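Local coordinates for Polyphosphate:AMP phosphotransferase (Pseudomonas aeruginosa PAO1, PDB 3CZP), which transfers a phosphate from inorganic polyphosphate to AMP to make ADP, and less efficiently to GMP to make GDP, using magnesium as cofactor, at residues P43-I48 and A147-F152; L71-S76 and K100-I105; R92-L97 and A343-W348. One frame throughout, in Å; residues are numbered along the deposited sequence.

Interaction 1: P43-I48 and A147-F152; sequences PVIILI and ALLFKF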
loop_
_atom_site.group_PDB
_atom_site.type_symbol
_atom_site.label_atom_id
_atom_site.label_comp_id
_atom_site.label_asym_id
_atom_site.label_seq_id
_atom_site.Cartn_x
_atom_site.Cartn_y
_atom_site.Cartn_z
ATOM N N PRO A 43 18.221 1.308 0.075
ATOM C CA PRO A 43 17.600 2.013 1.175
ATOM C C PRO A 43 18.547 2.265 2.304
ATOM O O PRO A 43 19.513 1.516 2.485
ATOM C CB PRO A 43 16.546 1.017 1.645
ATOM C CG PRO A 43 17.115 -0.267 1.441
ATOM C CD PRO A 43 17.906 -0.123 0.135
ATOM N N VAL A 44 18.224 3.274 3.111
ATOM C CA VAL A 44 18.898 3.479 4.361
ATOM C C VAL A 44 17.924 3.324 5.521
ATOM O O VAL A 44 16.881 3.898 5.510
ATOM C CB VAL A 44 19.567 4.862 4.420
ATOM C CG1 VAL A 44 20.249 5.076 5.813
ATOM C CG2 VAL A 44 20.567 4.936 3.347
ATOM N N ILE A 45 18.270 2.451 6.474
ATOM C CA ILE A 45 17.441 2.252 7.637
ATOM C C ILE A 45 18.238 2.553 8.888
ATOM O O ILE A 45 19.350 2.040 9.061
ATOM C CB ILE A 45 16.892 0.781 7.719
ATOM C CG1 ILE A 45 16.171 0.461 6.421
ATOM C CG2 ILE A 45 16.036 0.573 9.097
ATOM C CD1 ILE A 45 15.884 -1.083 6.199
ATOM N N ILE A 46 17.650 3.357 9.753
ATOM C CA ILE A 46 18.265 3.775 11.001
ATOM C C ILE A 46 17.354 3.402 12.172
ATOM O O ILE A 46 16.246 3.837 12.237
ATOM C CB ILE A 46 18.534 5.323 11.027
ATOM C CG1 ILE A 46 19.369 5.793 9.797
ATOM C CG2 ILE A 46 19.114 5.742 12.358
ATOM C CD1 ILE A 46 19.381 7.379 9.594
ATOM N N LEU A 47 17.850 2.524 13.044
ATOM C CA LEU A 47 17.166 2.150 14.298
ATOM C C LEU A 47 17.677 2.975 15.465
ATOM O O LEU A 47 18.876 3.215 15.607
ATOM C CB LEU A 47 17.316 0.677 14.580
ATOM C CG LEU A 47 17.084 -0.349 13.437
ATOM C CD1 LEU A 47 17.211 -1.800 13.998
ATOM C CD2 LEU A 47 15.810 -0.084 12.650
ATOM N N ILE A 48 16.733 3.393 16.292
ATOM C CA ILE A 48 16.950 4.323 17.402
ATOM C C ILE A 48 16.444 3.624 18.632
ATOM O O ILE A 48 15.276 3.264 18.676
ATOM C CB ILE A 48 16.205 5.725 17.177
ATOM C CG1 ILE A 48 16.682 6.365 15.866
ATOM C CG2 ILE A 48 16.343 6.629 18.385
ATOM C CD1 ILE A 48 18.179 6.762 15.822
ATOM N N ALA A 147 20.356 -3.186 1.768
ATOM C CA ALA A 147 20.129 -2.121 2.733
ATOM C C ALA A 147 21.407 -1.710 3.433
ATOM O O ALA A 147 22.245 -2.558 3.802
ATOM C CB ALA A 147 19.049 -2.534 3.837
ATOM N N LEU A 148 21.483 -0.396 3.696
ATOM C CA LEU A 148 22.408 0.190 4.637
ATOM C C LEU A 148 21.708 0.447 5.972
ATOM O O LEU A 148 20.867 1.322 6.097
ATOM C CB LEU A 148 22.998 1.489 4.064
ATOM C CG LEU A 148 24.031 2.230 4.915
ATOM C CD1 LEU A 148 25.322 1.418 5.083
ATOM C CD2 LEU A 148 24.287 3.659 4.333
ATOM N N LEU A 149 22.118 -0.328 6.974
ATOM C CA LEU A 149 21.427 -0.446 8.230
ATOM C C LEU A 149 22.305 0.053 9.356
ATOM O O LEU A 149 23.381 -0.507 9.661
ATOM C CB LEU A 149 21.064 -1.906 8.492
ATOM C CG LEU A 149 20.440 -2.169 9.875
ATOM C CD1 LEU A 149 19.125 -1.397 10.060
ATOM C CD2 LEU A 149 20.175 -3.632 10.069
ATOM N N PHE A 150 21.880 1.129 9.966
ATOM C CA PHE A 150 22.530 1.672 11.150
ATOM C C PHE A 150 21.699 1.332 12.388
ATOM O O PHE A 150 20.471 1.470 12.353
ATOM C CB PHE A 150 22.587 3.200 11.038
ATOM C CG PHE A 150 23.462 3.707 9.933
ATOM C CD1 PHE A 150 24.834 3.969 10.169
ATOM C CD2 PHE A 150 22.927 4.021 8.683
ATOM C CE1 PHE A 150 25.624 4.491 9.160
ATOM C CE2 PHE A 150 23.731 4.504 7.684
ATOM C CZ PHE A 150 25.073 4.734 7.915
ATOM N N LYS A 151 22.338 0.951 13.504
ATOM C CA LYS A 151 21.632 0.804 14.787
ATOM C C LYS A 151 22.335 1.633 15.905
ATOM O O LYS A 151 23.495 1.411 16.228
ATOM C CB LYS A 151 21.529 -0.660 15.193
ATOM C CG LYS A 151 21.065 -1.588 14.086
ATOM C CD LYS A 151 20.877 -2.947 14.594
ATOM C CE LYS A 151 22.016 -3.870 14.182
ATOM N NZ LYS A 151 21.736 -5.057 14.834
ATOM N N PHE A 152 21.597 2.545 16.522
ATOM C CA PHE A 152 22.164 3.403 17.514
ATOM C C PHE A 152 21.504 3.126 18.823
ATOM O O PHE A 152 20.262 3.146 18.944
ATOM C CB PHE A 152 22.046 4.897 17.150
ATOM C CG PHE A 152 22.815 5.297 15.956
ATOM C CD1 PHE A 152 24.180 5.536 16.016
ATOM C CD2 PHE A 152 22.165 5.487 14.740
ATOM C CE1 PHE A 152 24.865 5.926 14.866
ATOM C CE2 PHE A 152 22.846 5.919 13.608
ATOM C CZ PHE A 152 24.167 6.110 13.658
#
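Ile45, Leu47, Leu149 and Phe150 lie in the buried middle of two neighbouring parallel strands at the heart of a P-loop kinase sheet. Strand 44-50 is its central strand and leads, by sequence, into a Walker A-like glycine-rich loop; 148-155 lies beside it, the two short segments running within 12° of each other. Five straight backbone hydrogen bonds join them, the shortest from Phe150 N to Ile45 O at 2.8 Å. On the face of Ile45 and Leu47, Leu149 reaches across with its CD1, 3.8 Å from Ile45 CG2, and the same methyl also touches Leu47 CG. Leu47 CD1 runs alongside the aliphatic stem of Lys151, 3.9 Å from its CG, before that chain bends at chi3 and carries NZ away to a salt bridge with Glu139 and to Tyr111 OH and Thr203 O. A buried amine is thus paid for by three groups, while its methylenes serve as packing. Helix 125-144 covers this face.

The opposite face mixes two phenylalanines with Val44, Ile46, Ile48 and Leu148, and helix 218-238 packs on it. Each phenylalanine keeps its ring beside its own backbone N (chi1 -66° in Phe150), which tips it back along the strand. Phe150 therefore offers its edge to Val44, CE2 being 4.0 Å from CG1; two residues on, Phe152 turns its edge to Ile46 in the same way.

The start of the strands is the more solvent-open end: Pro43, Ala147 and Leu148 are partly exposed, though Pro43 CG still meets Ala147 CB at 3.8 Å, and Val44 CG2 lies beside Leu148 CD2 at 4.1 Å. Further along, where both residues are buried, Ile46 CG2 lies in the plane of the Phe152 ring, 3.9 Å from CD2.

Interaction 2: L71-S76 and K100-I105; sequences LIEVQS and KGRTGI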
loop_
_atom_site.group_PDB
_atom_site.type_symbol
_atom_site.label_atom_id
_atom_site.label_comp_id
_atom_site.label_asym_id
_atom_site.label_seq_id
_atom_site.Cartn_x
_atom_site.Cartn_y
_atom_site.Cartn_z
ATOM N N LEU A 71 13.095 13.654 2.368
ATOM C CA LEU A 71 13.682 12.364 1.901
ATOM C C LEU A 71 13.840 11.293 3.029
ATOM O O LEU A 71 14.510 10.266 2.863
ATOM C CB LEU A 71 15.013 12.681 1.238
ATOM C CG LEU A 71 14.987 13.473 -0.103
ATOM C CD1 LEU A 71 16.441 13.664 -0.679
ATOM C CD2 LEU A 71 14.088 12.716 -1.117
ATOM N N ILE A 72 13.222 11.564 4.192
ATOM C CA ILE A 72 13.366 10.784 5.432
ATOM C C ILE A 72 11.931 10.520 5.967
ATOM O O ILE A 72 11.139 11.424 6.016
ATOM C CB ILE A 72 14.190 11.512 6.551
ATOM C CG1 ILE A 72 15.509 12.050 6.046
ATOM C CG2 ILE A 72 14.435 10.593 7.710
ATOM C CD1 ILE A 72 16.429 12.847 7.037
ATOM N N GLU A 73 11.595 9.262 6.254
ATOM C CA GLU A 73 10.362 8.916 6.962
ATOM C C GLU A 73 10.786 8.483 8.342
ATOM O O GLU A 73 11.742 7.746 8.470
ATOM C CB GLU A 73 9.623 7.753 6.303
ATOM C CG GLU A 73 9.383 7.886 4.789
ATOM C CD GLU A 73 10.312 6.963 3.976
ATOM O OE1 GLU A 73 9.859 5.800 3.704
ATOM O OE2 GLU A 73 11.477 7.402 3.657
ATOM N N VAL A 74 10.092 8.989 9.359
ATOM C CA VAL A 74 10.320 8.647 10.764
ATOM C C VAL A 74 9.080 7.934 11.293
ATOM O O VAL A 74 7.953 8.489 11.279
ATOM C CB VAL A 74 10.661 9.872 11.610
ATOM C CG1 VAL A 74 11.018 9.477 12.984
ATOM C CG2 VAL A 74 11.835 10.574 10.988
ATOM N N GLN A 75 9.263 6.673 11.673
ATOM C CA GLN A 75 8.173 5.817 12.154
ATOM C C GLN A 75 8.341 5.457 13.624
ATOM O O GLN A 75 9.449 5.399 14.116
ATOM C CB GLN A 75 8.193 4.475 11.427
ATOM C CG GLN A 75 8.341 4.497 9.925
ATOM C CD GLN A 75 7.091 4.850 9.221
ATOM O OE1 GLN A 75 6.017 4.896 9.820
ATOM N NE2 GLN A 75 7.201 5.079 7.917
ATOM N N SER A 76 7.213 5.236 14.301
ATOM C CA SER A 76 7.209 4.407 15.501
ATOM C C SER A 76 6.142 3.317 15.408
ATOM O O SER A 76 5.154 3.469 14.682
ATOM C CB SER A 76 7.051 5.233 16.758
ATOM O OG SER A 76 7.051 4.343 17.874
ATOM N N LYS A 100 14.427 2.123 -2.128
ATOM C CA LYS A 100 15.722 2.546 -2.587
ATOM C C LYS A 100 15.792 4.026 -2.809
ATOM O O LYS A 100 14.837 4.630 -3.371
ATOM C CB LYS A 100 16.059 1.803 -3.886
ATOM C CG LYS A 100 16.212 0.328 -3.680
ATOM C CD LYS A 100 16.417 -0.376 -5.024
ATOM C CE LYS A 100 16.436 -1.885 -4.875
ATOM N NZ LYS A 100 16.618 -2.508 -6.202
ATOM N N GLY A 101 16.873 4.627 -2.316
ATOM C CA GLY A 101 17.104 6.025 -2.471
ATOM C C GLY A 101 16.521 6.867 -1.348
ATOM O O GLY A 101 16.798 8.047 -1.301
ATOM N N ARG A 102 15.834 6.255 -0.390
ATOM C CA ARG A 102 15.289 6.976 0.766
ATOM C C ARG A 102 15.772 6.414 2.080
ATOM O O ARG A 102 16.394 5.352 2.120
ATOM C CB ARG A 102 13.792 7.025 0.631
ATOM C CG ARG A 102 13.370 8.002 -0.408
ATOM C CD ARG A 102 11.875 8.110 -0.486
ATOM N NE ARG A 102 11.335 8.570 0.801
ATOM C CZ ARG A 102 10.907 9.799 1.046
ATOM N NH1 ARG A 102 10.848 10.720 0.075
ATOM N NH2 ARG A 102 10.501 10.106 2.264
ATOM N N THR A 103 15.484 7.165 3.149
ATOM C CA THR A 103 15.847 6.850 4.491
ATOM C C THR A 103 14.571 6.741 5.322
ATOM O O THR A 103 13.652 7.567 5.236
ATOM C CB THR A 103 16.751 7.965 5.157
ATOM O OG1 THR A 103 17.957 8.110 4.419
ATOM C CG2 THR A 103 17.062 7.679 6.680
ATOM N N GLY A 104 14.595 5.715 6.163
ATOM C CA GLY A 104 13.556 5.466 7.147
ATOM C C GLY A 104 14.211 5.394 8.503
ATOM O O GLY A 104 15.242 4.733 8.664
ATOM N N ILE A 105 13.622 6.072 9.485
ATOM C CA ILE A 105 14.163 6.051 10.862
ATOM C C ILE A 105 13.073 5.463 11.795
ATOM O O ILE A 105 11.947 5.958 11.835
ATOM C CB ILE A 105 14.532 7.463 11.377
ATOM C CG1 ILE A 105 15.523 8.165 10.420
ATOM C CG2 ILE A 105 15.017 7.359 12.905
ATOM C CD1 ILE A 105 15.984 9.547 10.879
HETATM O O HOH W 1 17.158 10.246 2.514
HETATM O O HOH W 2 9.468 11.892 3.795
#
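Ile72 and Ile105 meet on one face of two parallel strands. They share the same torsions, with CG1 beside the backbone N, and Ile72 CG2 fits against Ile105 CD1 at 3.7 Å. On this sheet face, which also carries Thr103 and Val74, the contact is mostly apolar. Val74 lies alongside Ile105, pointing the same way. Thr103 turns OG1 beside its own N, where it meets a water that also binds Leu71 O.

Arg102 leaves its backbone extended through chi2 and then folds at chi3 (61°), which swings the guanidinium back over the 71-76 segment. One face of that group rests on the backbone of Leu71, whose C lies 3.6 Å above the plane. NH1 is taken by Arg70 O, and NH2 gives a bond to a water at 2.6 Å that also reaches Ile72 O, so the group is held at more than one edge. Pro333 of the second subunit packs on Arg102 as well. Glu73, bent at chi2 (106°), crosses the arginine at about a right angle. In one of its two modelled conformers, and so only tentatively, OE2 takes a side-on salt bridge from Arg102 NE at 3.1 Å and NH2 at 3.2 Å; both nitrogens approach from the same side, above the carboxylate plane, the two flat groups being turned 64° apart.

The first backbone bond, Thr103 N to Leu71 O, is the longest at 3.3 Å; the next three are shorter, Ile105 N to Glu73 O being 2.7 Å. Strand 72-76 is the outermost strand of its sheet within this chain, and with 103-107 it forms the 2-3 side of the 2-3-1-4-5 parallel order of P-loop kinases.

Interaction 3: R92-L97 and A343-W348; sequences RFWRRL and AQPYLW. With ACT (acetate ion), chain F.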
loop_
_atom_site.group_PDB
_atom_site.type_symbol
_atom_site.label_atom_id
_atom_site.label_comp_id
_atom_site.label_asym_id
_atom_site.label_seq_id
_atom_site.Cartn_x
_atom_site.Cartn_y
_atom_site.Cartn_z
ATOM N N ARG A 92 4.110 -5.451 9.889
ATOM C CA ARG A 92 4.060 -4.028 10.052
ATOM C C ARG A 92 5.378 -3.335 9.804
ATOM O O ARG A 92 5.401 -2.131 9.462
ATOM C CB ARG A 92 3.647 -3.694 11.451
ATOM C CG ARG A 92 4.644 -4.060 12.465
ATOM C CD ARG A 92 4.096 -3.729 13.868
ATOM N NE ARG A 92 3.177 -4.790 14.246
ATOM C CZ ARG A 92 2.595 -4.897 15.433
ATOM N NH1 ARG A 92 2.818 -3.997 16.390
ATOM N NH2 ARG A 92 1.827 -5.941 15.673
ATOM N N PHE A 93 6.492 -4.031 10.054
ATOM C CA PHE A 93 7.798 -3.471 9.712
ATOM C C PHE A 93 8.021 -3.522 8.203
ATOM O O PHE A 93 8.502 -2.556 7.550
ATOM C CB PHE A 93 8.897 -4.250 10.436
ATOM C CG PHE A 93 8.766 -4.203 11.921
ATOM C CD1 PHE A 93 8.749 -2.985 12.580
ATOM C CD2 PHE A 93 8.666 -5.350 12.658
ATOM C CE1 PHE A 93 8.605 -2.919 13.926
ATOM C CE2 PHE A 93 8.535 -5.272 14.041
ATOM C CZ PHE A 93 8.499 -4.042 14.645
ATOM N N TRP A 94 7.681 -4.629 7.596
ATOM C CA TRP A 94 7.827 -4.740 6.102
ATOM C C TRP A 94 7.048 -3.640 5.388
ATOM O O TRP A 94 7.524 -3.033 4.409
ATOM C CB TRP A 94 7.308 -6.106 5.592
ATOM C CG TRP A 94 8.222 -7.306 5.853
ATOM C CD1 TRP A 94 8.169 -8.156 6.902
ATOM C CD2 TRP A 94 9.323 -7.728 5.046
ATOM N NE1 TRP A 94 9.186 -9.096 6.801
ATOM C CE2 TRP A 94 9.918 -8.834 5.678
ATOM C CE3 TRP A 94 9.890 -7.247 3.880
ATOM C CZ2 TRP A 94 11.018 -9.522 5.133
ATOM C CZ3 TRP A 94 10.994 -7.945 3.339
ATOM C CH2 TRP A 94 11.528 -9.058 3.973
ATOM N N ARG A 95 5.865 -3.339 5.915
ATOM C CA ARG A 95 4.984 -2.355 5.359
ATOM C C ARG A 95 5.636 -0.966 5.303
ATOM O O ARG A 95 5.343 -0.162 4.375
ATOM C CB ARG A 95 3.636 -2.325 6.115
ATOM C CG ARG A 95 2.793 -1.169 5.726
ATOM C CD ARG A 95 1.342 -1.321 5.765
ATOM N NE ARG A 95 0.802 -1.034 7.064
ATOM C CZ ARG A 95 -0.482 -0.816 7.297
ATOM N NH1 ARG A 95 -1.375 -0.769 6.325
ATOM N NH2 ARG A 95 -0.869 -0.588 8.525
ATOM N N ARG A 96 6.516 -0.662 6.263
ATOM C CA ARG A 96 7.144 0.681 6.348
ATOM C C ARG A 96 8.581 0.750 5.912
ATOM O O ARG A 96 9.225 1.801 6.071
ATOM C CB ARG A 96 7.087 1.259 7.772
ATOM C CG ARG A 96 5.727 1.329 8.422
ATOM C CD ARG A 96 4.729 1.991 7.545
ATOM N NE ARG A 96 3.415 1.965 8.216
ATOM C CZ ARG A 96 2.234 2.317 7.662
ATOM N NH1 ARG A 96 2.148 2.718 6.379
ATOM N NH2 ARG A 96 1.116 2.297 8.419
ATOM N N LEU A 97 9.092 -0.289 5.265
ATOM C CA LEU A 97 10.457 -0.203 4.793
ATOM C C LEU A 97 10.566 0.945 3.777
ATOM O O LEU A 97 9.659 1.119 2.962
ATOM C CB LEU A 97 10.954 -1.536 4.274
ATOM C CG LEU A 97 11.021 -2.681 5.273
ATOM C CD1 LEU A 97 11.474 -3.915 4.531
ATOM C CD2 LEU A 97 11.972 -2.468 6.498
ATOM N N ALA A 343 11.759 -1.604 -5.936
ATOM C CA ALA A 343 12.406 -0.632 -5.033
ATOM C C ALA A 343 12.544 -1.202 -3.630
ATOM O O ALA A 343 13.051 -0.526 -2.738
ATOM C CB ALA A 343 11.597 0.641 -4.987
ATOM N N GLN A 344 12.117 -2.458 -3.420
ATOM C CA GLN A 344 12.067 -3.053 -2.049
ATOM C C GLN A 344 12.757 -4.429 -2.062
ATOM O O GLN A 344 13.018 -4.990 -3.121
ATOM C CB GLN A 344 10.633 -3.198 -1.659
ATOM C CG GLN A 344 9.918 -1.919 -1.538
ATOM C CD GLN A 344 10.210 -1.222 -0.197
ATOM O OE1 GLN A 344 10.823 -1.815 0.683
ATOM N NE2 GLN A 344 9.818 0.009 -0.073
ATOM N N PRO A 345 13.116 -4.968 -0.890
ATOM C CA PRO A 345 13.692 -6.298 -0.865
ATOM C C PRO A 345 12.689 -7.369 -1.327
ATOM O O PRO A 345 11.482 -7.204 -1.185
ATOM C CB PRO A 345 13.993 -6.525 0.610
ATOM C CG PRO A 345 13.200 -5.592 1.279
ATOM C CD PRO A 345 13.059 -4.408 0.459
ATOM N N TYR A 346 13.222 -8.434 -1.885
ATOM C CA TYR A 346 12.434 -9.501 -2.515
ATOM C C TYR A 346 11.112 -9.896 -1.815
ATOM O O TYR A 346 10.058 -9.881 -2.461
ATOM C CB TYR A 346 13.305 -10.748 -2.692
ATOM C CG TYR A 346 12.608 -11.891 -3.387
ATOM C CD1 TYR A 346 12.217 -11.787 -4.739
ATOM C CD2 TYR A 346 12.354 -13.075 -2.733
ATOM C CE1 TYR A 346 11.540 -12.855 -5.400
ATOM C CE2 TYR A 346 11.718 -14.138 -3.395
ATOM C CZ TYR A 346 11.328 -14.022 -4.719
ATOM O OH TYR A 346 10.681 -15.090 -5.339
ATOM N N LEU A 347 11.135 -10.226 -0.521
ATOM C CA LEU A 347 9.887 -10.755 0.132
ATOM C C LEU A 347 8.838 -9.716 0.389
ATOM O O LEU A 347 7.721 -10.057 0.733
ATOM C CB LEU A 347 10.211 -11.482 1.442
ATOM C CG LEU A 347 10.972 -12.802 1.193
ATOM C CD1 LEU A 347 11.524 -13.405 2.466
ATOM C CD2 LEU A 347 10.078 -13.812 0.291
ATOM N N TRP A 348 9.197 -8.433 0.325
ATOM C CA TRP A 348 8.236 -7.342 0.492
ATOM C C TRP A 348 6.964 -7.510 -0.349
ATOM O O TRP A 348 5.839 -7.285 0.141
ATOM C CB TRP A 348 8.951 -6.001 0.189
ATOM C CG TRP A 348 8.149 -4.770 0.454
ATOM C CD1 TRP A 348 8.137 -3.994 1.584
ATOM C CD2 TRP A 348 7.312 -4.102 -0.489
ATOM N NE1 TRP A 348 7.288 -2.931 1.437
ATOM C CE2 TRP A 348 6.785 -2.954 0.158
ATOM C CE3 TRP A 348 6.954 -4.355 -1.816
ATOM C CZ2 TRP A 348 5.910 -2.071 -0.484
ATOM C CZ3 TRP A 348 6.111 -3.442 -2.467
ATOM C CH2 TRP A 348 5.592 -2.330 -1.789
HETATM C C ACT F . -1.933 3.220 5.837
HETATM O O ACT F . -0.871 3.586 6.350
HETATM O OXT ACT F . -2.898 3.247 6.614
HETATM C CH3 ACT F . -2.038 2.780 4.413
HETATM O O HOH W 3 7.212 -0.047 2.411
#
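Leu97 O is gripped twice, by Gln344 NE2 at 3.2 Å and by a water at 2.8 Å, near the end of helix 91-96, where the first PPK2 domain meets a type I turn of the second. The amide reaches it from 57° above the carbonyl plane, its side chain folded at chi2. The same water stands 2.7 Å from Arg95 O and accepts from Trp348 NE1 at 3.0 Å, so a single molecule knits the helix end to the turn.

Residues 345-348 form the turn, closed by a bond from Trp348 N to Pro345 O. Trp348 sends its CG away from its own N (chi1 -174°), laying the indole beside the helix end; its pyrrole edge faces the carbonyls of Trp94 and Arg95, and Gln344 CG sits 3.5 Å above the centre of its ring. The apolar part is built on Trp94. Its six-membered ring meets the turn obliquely, with CH2 3.7 Å from Leu347 CB and CZ3 3.8 Å from Pro345 CG. Leu97 CD1 touches the same proline carbon, so Pro345 CG meets both the Trp94 ring and Leu97. Trp94 is fixed from beyond the pair too: NE1 bonds to Gln90 OE1, the ring stacks on Trp351 of the second domain, and Phe138 meets it edge-to-face.

On the side turned from the turn, the arginines gather anions. Arg95 forms salt bridges with Glu84 and with Glu83 of the second subunit, so this helix joins dimer and domain contacts. Arg95 NE lies over one face of the Arg96 guanidinium, and at the edge of that group one oxygen of an acetate ion, itself probably from the crystallisation liquor, takes bonds from both Arg96 NH1 and Arg96 NH2 at 3.1 Å.

In the fold
From the N terminus, strand 44-50 comes first, and interaction 1 closes a loop of about a hundred residues when the chain returns at 147-152. Interaction 2 is nested inside that loop: 71-76 pairs with 100-105, and the backbone bonds Val44 N to Arg102 O and Ile46 N to Gly104 O continue both contacts into one sheet. Helix 91-96, in the crossover of interaction 2, starts interaction 3, whose partner 343-348 comes almost 250 residues later, so it crosses both others. It ties the first domain to the second, with Lys100 N on Ala343 O beside it and Ile45 CD1 touching Leu97 CD2.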